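Local coordinates for TolA protein (Pseudomonas aeruginosa, PDB 1LR0), which probably contributes, as an inner-membrane component of the Tol-Pal system, to outer membrane invagination during cell division and to outer membrane integrity, here represented by its periplasmic C-terminal domain, at residues Arg49-Met60 and Tyr109-Glu119. Residues are numbered along the deposited sequence; the frame is centred on the assembly and turned at random.
Sequences RNGMSVEVLIEM and YRQRRIIFKPE
Val54 to Glu59 and Gln111 to Phe116 pair as antiparallel strands, joining the central strand of the three-stranded sheet in TolA's TonB-like C-terminal domain to an outer one. The hydrogen-bonded pairs Val54-Phe116, Val56-Ile114 and Ile58-Arg112 each exchange two backbone bonds; that from Phe116 N to Val54 O is 2.7 Å long and nearly straight. At one end, Met60 N reaches Arg110 O from above the carbonyl plane.

Branched and aromatic residues of these pairs fill the side facing the helices. Phe116 presents its edge to Val56, CD2 lying 3.8 Å from Val56 CG2, while Ile114 CG2 packs on one ring face. Ile58 CD1 meets Ile114 CG1 at 3.9 Å, and Val54 also touches helix 78-91. Among them Arg112 sends its guanidinium away from the strand partner, to a salt bridge with Asp31 of the long helix 4-41.

On the other, more exposed face, Arg113 offers Leu57 a flat group: Leu57 CD1 lies over one guanidinium face, 3.7 Å from NH1. Glu55, its CG anti to the backbone N (chi1 -166°), crosses the aliphatic part of Arg113, though its OE1 bonds to Ser72.

Beyond the strands, Pro118 CD packs against Met52 CB where helix 118-123 begins. Glu119 stacks its carboxylate on the Asn50 amide, planes 23° apart. Gly51 N donates to Glu119 OE2 at 3.2 Å, on its syn side but 26° out of the carboxylate plane, and weakly to OE1. A water bridges OE2 to Met52 O. Gly51's positive phi suits the type II turn, where a CB would jam against the preceding carbonyl O. Backbone bonds thus set the strand register, apolar contacts unite sheet and helices, and one carboxylate ties the turn to the C-terminal helix.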
ATOM      1  N   ARG A  49     -15.413 -11.176   8.669  1.00 11.50           N
ATOM      2  CA  ARG A  49     -15.698 -12.411   7.928  1.00 12.27           C
ATOM      3  C   ARG A  49     -14.911 -12.466   6.620  1.00 13.17           C
ATOM      4  O   ARG A  49     -14.725 -11.428   6.001  1.00 11.24           O
ATOM      5  CB  ARG A  49     -17.177 -12.520   7.559  1.00 12.12           C
ATOM      6  CG  ARG A  49     -18.099 -12.775   8.773  1.00 16.86           C
ATOM      7  CD  ARG A  49     -17.929 -14.047   9.474  1.00 20.03           C
ATOM      8  NE  ARG A  49     -19.052 -14.142  10.429  1.00 18.75           N
ATOM      9  CZ  ARG A  49     -19.064 -13.648  11.604  1.00 23.79           C
ATOM     10  NH1 ARG A  49     -17.983 -13.065  12.083  1.00 20.90           N
ATOM     11  NH2 ARG A  49     -20.165 -13.747  12.320  1.00 24.70           N
ATOM     12  N   ASN A  50     -14.566 -13.654   6.178  1.00 10.54           N
ATOM     13  CA  ASN A  50     -14.089 -13.846   4.807  1.00 14.01           C
ATOM     14  C   ASN A  50     -15.056 -13.213   3.797  1.00 14.07           C
ATOM     15  O   ASN A  50     -16.281 -13.326   3.941  1.00 12.17           O
ATOM     16  CB  ASN A  50     -13.892 -15.323   4.503  1.00 13.31           C
ATOM     17  CG  ASN A  50     -12.545 -15.816   5.017  1.00 15.80           C
ATOM     18  OD1 ASN A  50     -12.311 -15.905   6.257  1.00 20.12           O
ATOM     19  ND2 ASN A  50     -11.659 -16.100   4.104  1.00  7.91           N
ATOM     20  N   GLY A  51     -14.516 -12.566   2.778  1.00 13.68           N
ATOM     21  CA  GLY A  51     -15.390 -11.986   1.761  1.00 12.55           C
ATOM     22  C   GLY A  51     -15.511 -10.498   1.882  1.00 14.93           C
ATOM     23  O   GLY A  51     -16.057  -9.833   1.039  1.00 14.16           O
HETATM   24  N   MSE A  52     -15.138  -9.961   3.046  1.00 14.18           N
HETATM   25  CA  MSE A  52     -15.184  -8.522   3.233  1.00 13.87           C
HETATM   26  C   MSE A  52     -13.941  -7.833   2.650  1.00 11.98           C
HETATM   27  O   MSE A  52     -12.823  -8.426   2.621  1.00 11.57           O
HETATM   28  CB  MSE A  52     -15.286  -8.184   4.793  1.00 14.98           C
HETATM   29  CG  MSE A  52     -16.586  -8.625   5.458  1.00 15.69           C
HETATM   30 SE   MSE A  52     -16.427  -8.055   7.360  1.00 23.86          SE
HETATM   31  CE  MSE A  52     -18.342  -8.489   7.791  1.00 20.20           C
ATOM     32  N   SER A  53     -14.109  -6.538   2.294  1.00  9.90           N
ATOM     33  CA  SER A  53     -13.039  -5.708   1.798  1.00 12.16           C
ATOM     34  C   SER A  53     -13.209  -4.302   2.251  1.00 11.31           C
ATOM     35  O   SER A  53     -14.312  -3.784   2.156  1.00  8.99           O
ATOM     36  CB  SER A  53     -13.108  -5.653   0.213  1.00 13.43           C
ATOM     37  OG  SER A  53     -12.581  -6.816  -0.284  1.00 20.22           O
ATOM     38  N   VAL A  54     -12.181  -3.687   2.810  1.00 12.11           N
ATOM     39  CA  VAL A  54     -12.243  -2.272   3.111  1.00 12.10           C
ATOM     40  C   VAL A  54     -11.102  -1.549   2.411  1.00 12.90           C
ATOM     41  O   VAL A  54      -9.958  -2.047   2.415  1.00 14.08           O
ATOM     42  CB  VAL A  54     -12.193  -1.980   4.617  1.00  9.17           C
ATOM     43  CG1 VAL A  54     -10.854  -2.503   5.267  1.00 14.53           C
ATOM     44  CG2 VAL A  54     -12.314  -0.491   4.902  1.00 12.84           C
ATOM     45  N   GLU A  55     -11.402  -0.443   1.733  1.00 12.58           N
ATOM     46  CA  GLU A  55     -10.341   0.400   1.179  1.00 10.98           C
ATOM     47  C   GLU A  55     -10.020   1.534   2.176  1.00 12.07           C
ATOM     48  O   GLU A  55     -10.882   2.289   2.586  1.00 13.60           O
ATOM     49  CB  GLU A  55     -10.624   1.056  -0.207  1.00 11.71           C
ATOM     50  CG  GLU A  55      -9.404   1.633  -0.907  1.00 10.52           C
ATOM     51  CD  GLU A  55      -9.890   2.162  -2.274  1.00 19.59           C
ATOM     52  OE1 GLU A  55     -10.984   2.662  -2.122  1.00 19.78           O
ATOM     53  OE2 GLU A  55      -9.297   2.048  -3.358  1.00 21.30           O
ATOM     54  N   VAL A  56      -8.746   1.689   2.457  1.00 12.02           N
ATOM     55  CA  VAL A  56      -8.261   2.682   3.368  1.00 13.67           C
ATOM     56  C   VAL A  56      -7.304   3.601   2.688  1.00 15.66           C
ATOM     57  O   VAL A  56      -6.394   3.129   2.022  1.00 13.44           O
ATOM     58  CB  VAL A  56      -7.452   1.958   4.530  1.00 14.40           C
ATOM     59  CG1 VAL A  56      -6.806   2.979   5.393  1.00 16.86           C
ATOM     60  CG2 VAL A  56      -8.407   1.055   5.330  1.00 15.15           C
ATOM     61  N   LEU A  57      -7.474   4.902   2.905  1.00 15.92           N
ATOM     62  CA  LEU A  57      -6.511   5.912   2.424  1.00 14.08           C
ATOM     63  C   LEU A  57      -5.554   6.167   3.515  1.00 16.76           C
ATOM     64  O   LEU A  57      -5.911   6.515   4.604  1.00 17.74           O
ATOM     65  CB  LEU A  57      -7.301   7.164   2.078  1.00 16.41           C
ATOM     66  CG  LEU A  57      -6.375   8.311   1.755  1.00 21.06           C
ATOM     67  CD1 LEU A  57      -5.811   8.142   0.379  1.00 24.15           C
ATOM     68  CD2 LEU A  57      -7.229   9.575   1.879  1.00 26.06           C
ATOM     69  N   ILE A  58      -4.341   5.807   3.161  1.00 17.74           N
ATOM     70  CA  ILE A  58      -3.165   5.930   3.935  1.00 18.90           C
ATOM     71  C   ILE A  58      -2.370   7.176   3.506  1.00 19.83           C
ATOM     72  O   ILE A  58      -1.994   7.319   2.328  1.00 20.04           O
ATOM     73  CB  ILE A  58      -2.310   4.743   3.783  1.00 17.97           C
ATOM     74  CG1 ILE A  58      -3.049   3.417   4.025  1.00 18.06           C
ATOM     75  CG2 ILE A  58      -1.192   4.833   4.752  1.00 20.44           C
ATOM     76  CD1 ILE A  58      -2.123   2.225   3.968  1.00 14.59           C
ATOM     77  N   GLU A  59      -2.065   8.004   4.492  1.00 17.59           N
ATOM     78  CA  GLU A  59      -1.259   9.245   4.289  1.00 20.85           C
ATOM     79  C   GLU A  59       0.084   9.111   4.980  1.00 18.78           C
ATOM     80  O   GLU A  59       0.115   8.796   6.171  1.00 18.29           O
ATOM     81  CB  GLU A  59      -2.028  10.465   4.862  1.00 23.27           C
ATOM     82  CG  GLU A  59      -3.332  10.676   4.124  1.00 33.53           C
ATOM     83  CD  GLU A  59      -4.150  11.887   4.539  1.00 43.15           C
ATOM     84  OE1 GLU A  59      -3.575  12.983   4.863  1.00 45.47           O
ATOM     85  OE2 GLU A  59      -5.401  11.708   4.527  1.00 41.92           O
HETATM   86  N   MSE A  60       1.160   9.354   4.232  1.00 18.17           N
HETATM   87  CA  MSE A  60       2.525   9.249   4.675  1.00 20.14           C
HETATM   88  C   MSE A  60       3.389  10.468   4.332  1.00 22.90           C
HETATM   89  O   MSE A  60       3.120  11.190   3.379  1.00 20.59           O
HETATM   90  CB  MSE A  60       3.235   8.014   4.102  1.00 20.64           C
HETATM   91  CG  MSE A  60       2.735   6.715   4.755  1.00 22.71           C
HETATM   92 SE   MSE A  60       3.586   5.152   4.075  1.00 36.27          SE
HETATM   93  CE  MSE A  60       2.232   4.954   2.562  1.00 35.10           C
ATOM     94  N   TYR A 109       2.674   7.345  -3.091  1.00 22.11           N
ATOM     95  CA  TYR A 109       2.672   6.863  -1.698  1.00 22.68           C
ATOM     96  C   TYR A 109       2.417   7.876  -0.684  1.00 23.55           C
ATOM     97  O   TYR A 109       2.111   7.538   0.464  1.00 21.93           O
ATOM     98  CB  TYR A 109       3.924   6.089  -1.334  1.00 23.15           C
ATOM     99  CG  TYR A 109       3.902   4.690  -1.936  1.00 27.04           C
ATOM    100  CD1 TYR A 109       4.472   4.414  -3.192  1.00 27.41           C
ATOM    101  CD2 TYR A 109       3.225   3.662  -1.313  1.00 26.92           C
ATOM    102  CE1 TYR A 109       4.472   3.140  -3.715  1.00 21.97           C
ATOM    103  CE2 TYR A 109       3.158   2.367  -1.907  1.00 27.54           C
ATOM    104  CZ  TYR A 109       3.773   2.130  -3.105  1.00 27.75           C
ATOM    105  OH  TYR A 109       3.758   0.856  -3.719  1.00 27.95           O
ATOM    106  N   ARG A 110       2.469   9.151  -1.064  1.00 23.37           N
ATOM    107  CA  ARG A 110       2.021  10.160  -0.152  1.00 24.41           C
ATOM    108  C   ARG A 110       0.571  10.025   0.267  1.00 23.59           C
ATOM    109  O   ARG A 110       0.183  10.293   1.454  1.00 22.85           O
ATOM    110  CB  ARG A 110       2.320  11.573  -0.722  1.00 25.92           C
ATOM    111  CG  ARG A 110       2.162  12.654   0.307  1.00 28.99           C
ATOM    112  CD  ARG A 110       2.564  14.070  -0.193  1.00 33.06           C
ATOM    113  NE  ARG A 110       4.002  14.262  -0.448  1.00 36.45           N
ATOM    114  CZ  ARG A 110       4.901  14.755   0.457  1.00 32.40           C
ATOM    115  NH1 ARG A 110       4.546  15.041   1.690  1.00 35.29           N
ATOM    116  NH2 ARG A 110       6.167  14.945   0.123  1.00 35.92           N
ATOM    117  N   GLN A 111      -0.287   9.617  -0.660  1.00 23.27           N
ATOM    118  CA  GLN A 111      -1.648   9.330  -0.324  1.00 23.11           C
ATOM    119  C   GLN A 111      -1.852   8.043  -1.106  1.00 24.65           C
ATOM    120  O   GLN A 111      -1.619   8.029  -2.300  1.00 24.33           O
ATOM    121  CB  GLN A 111      -2.611  10.389  -0.825  1.00 26.19           C
ATOM    122  CG  GLN A 111      -2.824  11.612   0.088  1.00 34.39           C
ATOM    123  CD  GLN A 111      -4.205  12.227  -0.160  1.00 43.33           C
ATOM    124  OE1 GLN A 111      -4.792  12.773   0.742  1.00 49.67           O
ATOM    125  NE2 GLN A 111      -4.728  12.090  -1.390  1.00 50.99           N
ATOM    126  N   ARG A 112      -2.133   6.932  -0.449  1.00 20.53           N
ATOM    127  CA  ARG A 112      -2.263   5.663  -1.191  1.00 21.06           C
ATOM    128  C   ARG A 112      -3.495   4.896  -0.686  1.00 20.65           C
ATOM    129  O   ARG A 112      -3.645   4.775   0.547  1.00 17.12           O
ATOM    130  CB  ARG A 112      -1.068   4.727  -1.068  1.00 21.85           C
ATOM    131  CG  ARG A 112      -1.053   3.663  -2.236  1.00 24.60           C
ATOM    132  CD  ARG A 112       0.222   3.002  -2.575  1.00 26.34           C
ATOM    133  NE  ARG A 112       0.121   1.878  -3.517  1.00 25.40           N
ATOM    134  CZ  ARG A 112       0.085   1.984  -4.838  1.00 32.57           C
ATOM    135  NH1 ARG A 112       0.195   3.165  -5.417  1.00 33.27           N
ATOM    136  NH2 ARG A 112       0.001   0.876  -5.577  1.00 28.17           N
ATOM    137  N   ARG A 113      -4.355   4.382  -1.574  1.00 18.08           N
ATOM    138  CA  ARG A 113      -5.506   3.601  -1.142  1.00 17.59           C
ATOM    139  C   ARG A 113      -5.188   2.151  -1.256  1.00 15.65           C
ATOM    140  O   ARG A 113      -4.889   1.668  -2.367  1.00 14.02           O
ATOM    141  CB  ARG A 113      -6.704   3.944  -2.025  1.00 18.84           C
ATOM    142  CG  ARG A 113      -7.242   5.335  -1.830  1.00 20.42           C
ATOM    143  CD  ARG A 113      -8.362   5.719  -2.858  1.00 30.75           C
ATOM    144  NE  ARG A 113      -8.948   6.969  -2.438  1.00 38.21           N
ATOM    145  CZ  ARG A 113      -8.353   8.170  -2.525  1.00 52.01           C
ATOM    146  NH1 ARG A 113      -7.146   8.313  -3.074  1.00 53.23           N
ATOM    147  NH2 ARG A 113      -8.972   9.266  -2.077  1.00 55.06           N
ATOM    148  N   ILE A 114      -5.293   1.434  -0.146  1.00 14.72           N
ATOM    149  CA  ILE A 114      -5.007  -0.028  -0.139  1.00 14.89           C
ATOM    150  C   ILE A 114      -6.274  -0.766   0.323  1.00 12.81           C
ATOM    151  O   ILE A 114      -6.972  -0.310   1.206  1.00 12.50           O
ATOM    152  CB  ILE A 114      -3.909  -0.258   0.884  1.00 16.87           C
ATOM    153  CG1 ILE A 114      -2.592   0.450   0.487  1.00 18.46           C
ATOM    154  CG2 ILE A 114      -3.621  -1.701   1.048  1.00 14.76           C
ATOM    155  CD1 ILE A 114      -1.933  -0.190  -0.718  1.00 22.28           C
ATOM    156  N   ILE A 115      -6.575  -1.890  -0.302  1.00 11.30           N
ATOM    157  CA  ILE A 115      -7.695  -2.695   0.071  1.00 10.59           C
ATOM    158  C   ILE A 115      -7.236  -3.731   1.016  1.00 10.60           C
ATOM    159  O   ILE A 115      -6.294  -4.457   0.752  1.00 13.92           O
ATOM    160  CB  ILE A 115      -8.273  -3.341  -1.199  1.00 12.44           C
ATOM    161  CG1 ILE A 115      -8.940  -2.241  -2.059  1.00 14.47           C
ATOM    162  CG2 ILE A 115      -9.336  -4.404  -0.839  1.00 12.85           C
ATOM    163  CD1 ILE A 115      -9.387  -2.822  -3.433  1.00 20.93           C
ATOM    164  N   PHE A 116      -7.918  -3.815   2.126  1.00 10.68           N
ATOM    165  CA  PHE A 116      -7.674  -4.861   3.107  1.00 11.03           C
ATOM    166  C   PHE A 116      -8.804  -5.841   3.239  1.00 12.20           C
ATOM    167  O   PHE A 116      -9.969  -5.414   3.241  1.00 11.41           O
ATOM    168  CB  PHE A 116      -7.434  -4.221   4.491  1.00 12.40           C
ATOM    169  CG  PHE A 116      -6.198  -3.331   4.504  1.00 10.40           C
ATOM    170  CD1 PHE A 116      -4.945  -3.880   4.443  1.00 16.73           C
ATOM    171  CD2 PHE A 116      -6.291  -1.954   4.569  1.00 17.01           C
ATOM    172  CE1 PHE A 116      -3.804  -3.087   4.494  1.00 13.01           C
ATOM    173  CE2 PHE A 116      -5.134  -1.193   4.568  1.00 14.58           C
ATOM    174  CZ  PHE A 116      -3.908  -1.774   4.563  1.00 15.83           C
ATOM    175  N   LYS A 117      -8.503  -7.126   3.429  1.00 12.12           N
ATOM    176  CA  LYS A 117      -9.493  -8.201   3.628  1.00 10.35           C
ATOM    177  C   LYS A 117      -9.139  -8.936   4.911  1.00 10.39           C
ATOM    178  O   LYS A 117      -7.947  -9.219   5.190  1.00  9.89           O
ATOM    179  CB  LYS A 117      -9.460  -9.214   2.462  1.00 13.24           C
ATOM    180  CG  LYS A 117      -9.577  -8.602   1.119  1.00 14.81           C
ATOM    181  CD  LYS A 117      -9.493  -9.640  -0.020  1.00 17.42           C
ATOM    182  CE  LYS A 117      -9.523  -9.049  -1.489  1.00 21.15           C
ATOM    183  NZ  LYS A 117      -9.523 -10.299  -2.427  1.00 15.46           N
ATOM    184  N   PRO A 118     -10.116  -9.343   5.676  1.00  9.78           N
ATOM    185  CA  PRO A 118      -9.826 -10.076   6.921  1.00 10.38           C
ATOM    186  C   PRO A 118      -8.999 -11.302   6.660  1.00 11.69           C
ATOM    187  O   PRO A 118      -8.152 -11.599   7.481  1.00 11.80           O
ATOM    188  CB  PRO A 118     -11.216 -10.506   7.408  1.00  9.67           C
ATOM    189  CG  PRO A 118     -12.129  -9.432   6.949  1.00 11.48           C
ATOM    190  CD  PRO A 118     -11.569  -9.155   5.496  1.00 10.35           C
ATOM    191  N   GLU A 119      -9.279 -12.037   5.573  1.00 10.62           N
ATOM    192  CA  GLU A 119      -8.572 -13.279   5.386  1.00 12.03           C
ATOM    193  C   GLU A 119      -7.079 -13.021   5.047  1.00 11.95           C
ATOM    194  O   GLU A 119      -6.201 -13.775   5.448  1.00 11.55           O
ATOM    195  CB  GLU A 119      -9.241 -14.139   4.309  1.00 12.09           C
ATOM    196  CG  GLU A 119      -9.450 -13.429   3.033  1.00 12.83           C
ATOM    197  CD  GLU A 119     -10.842 -12.742   2.897  1.00 19.98           C
ATOM    198  OE1 GLU A 119     -11.341 -12.080   3.839  1.00 13.79           O
ATOM    199  OE2 GLU A 119     -11.459 -12.869   1.837  1.00 16.45           O
TER
HETATM  200  O   HOH W   1     -12.665 -10.479   0.913  1.00 16.22           O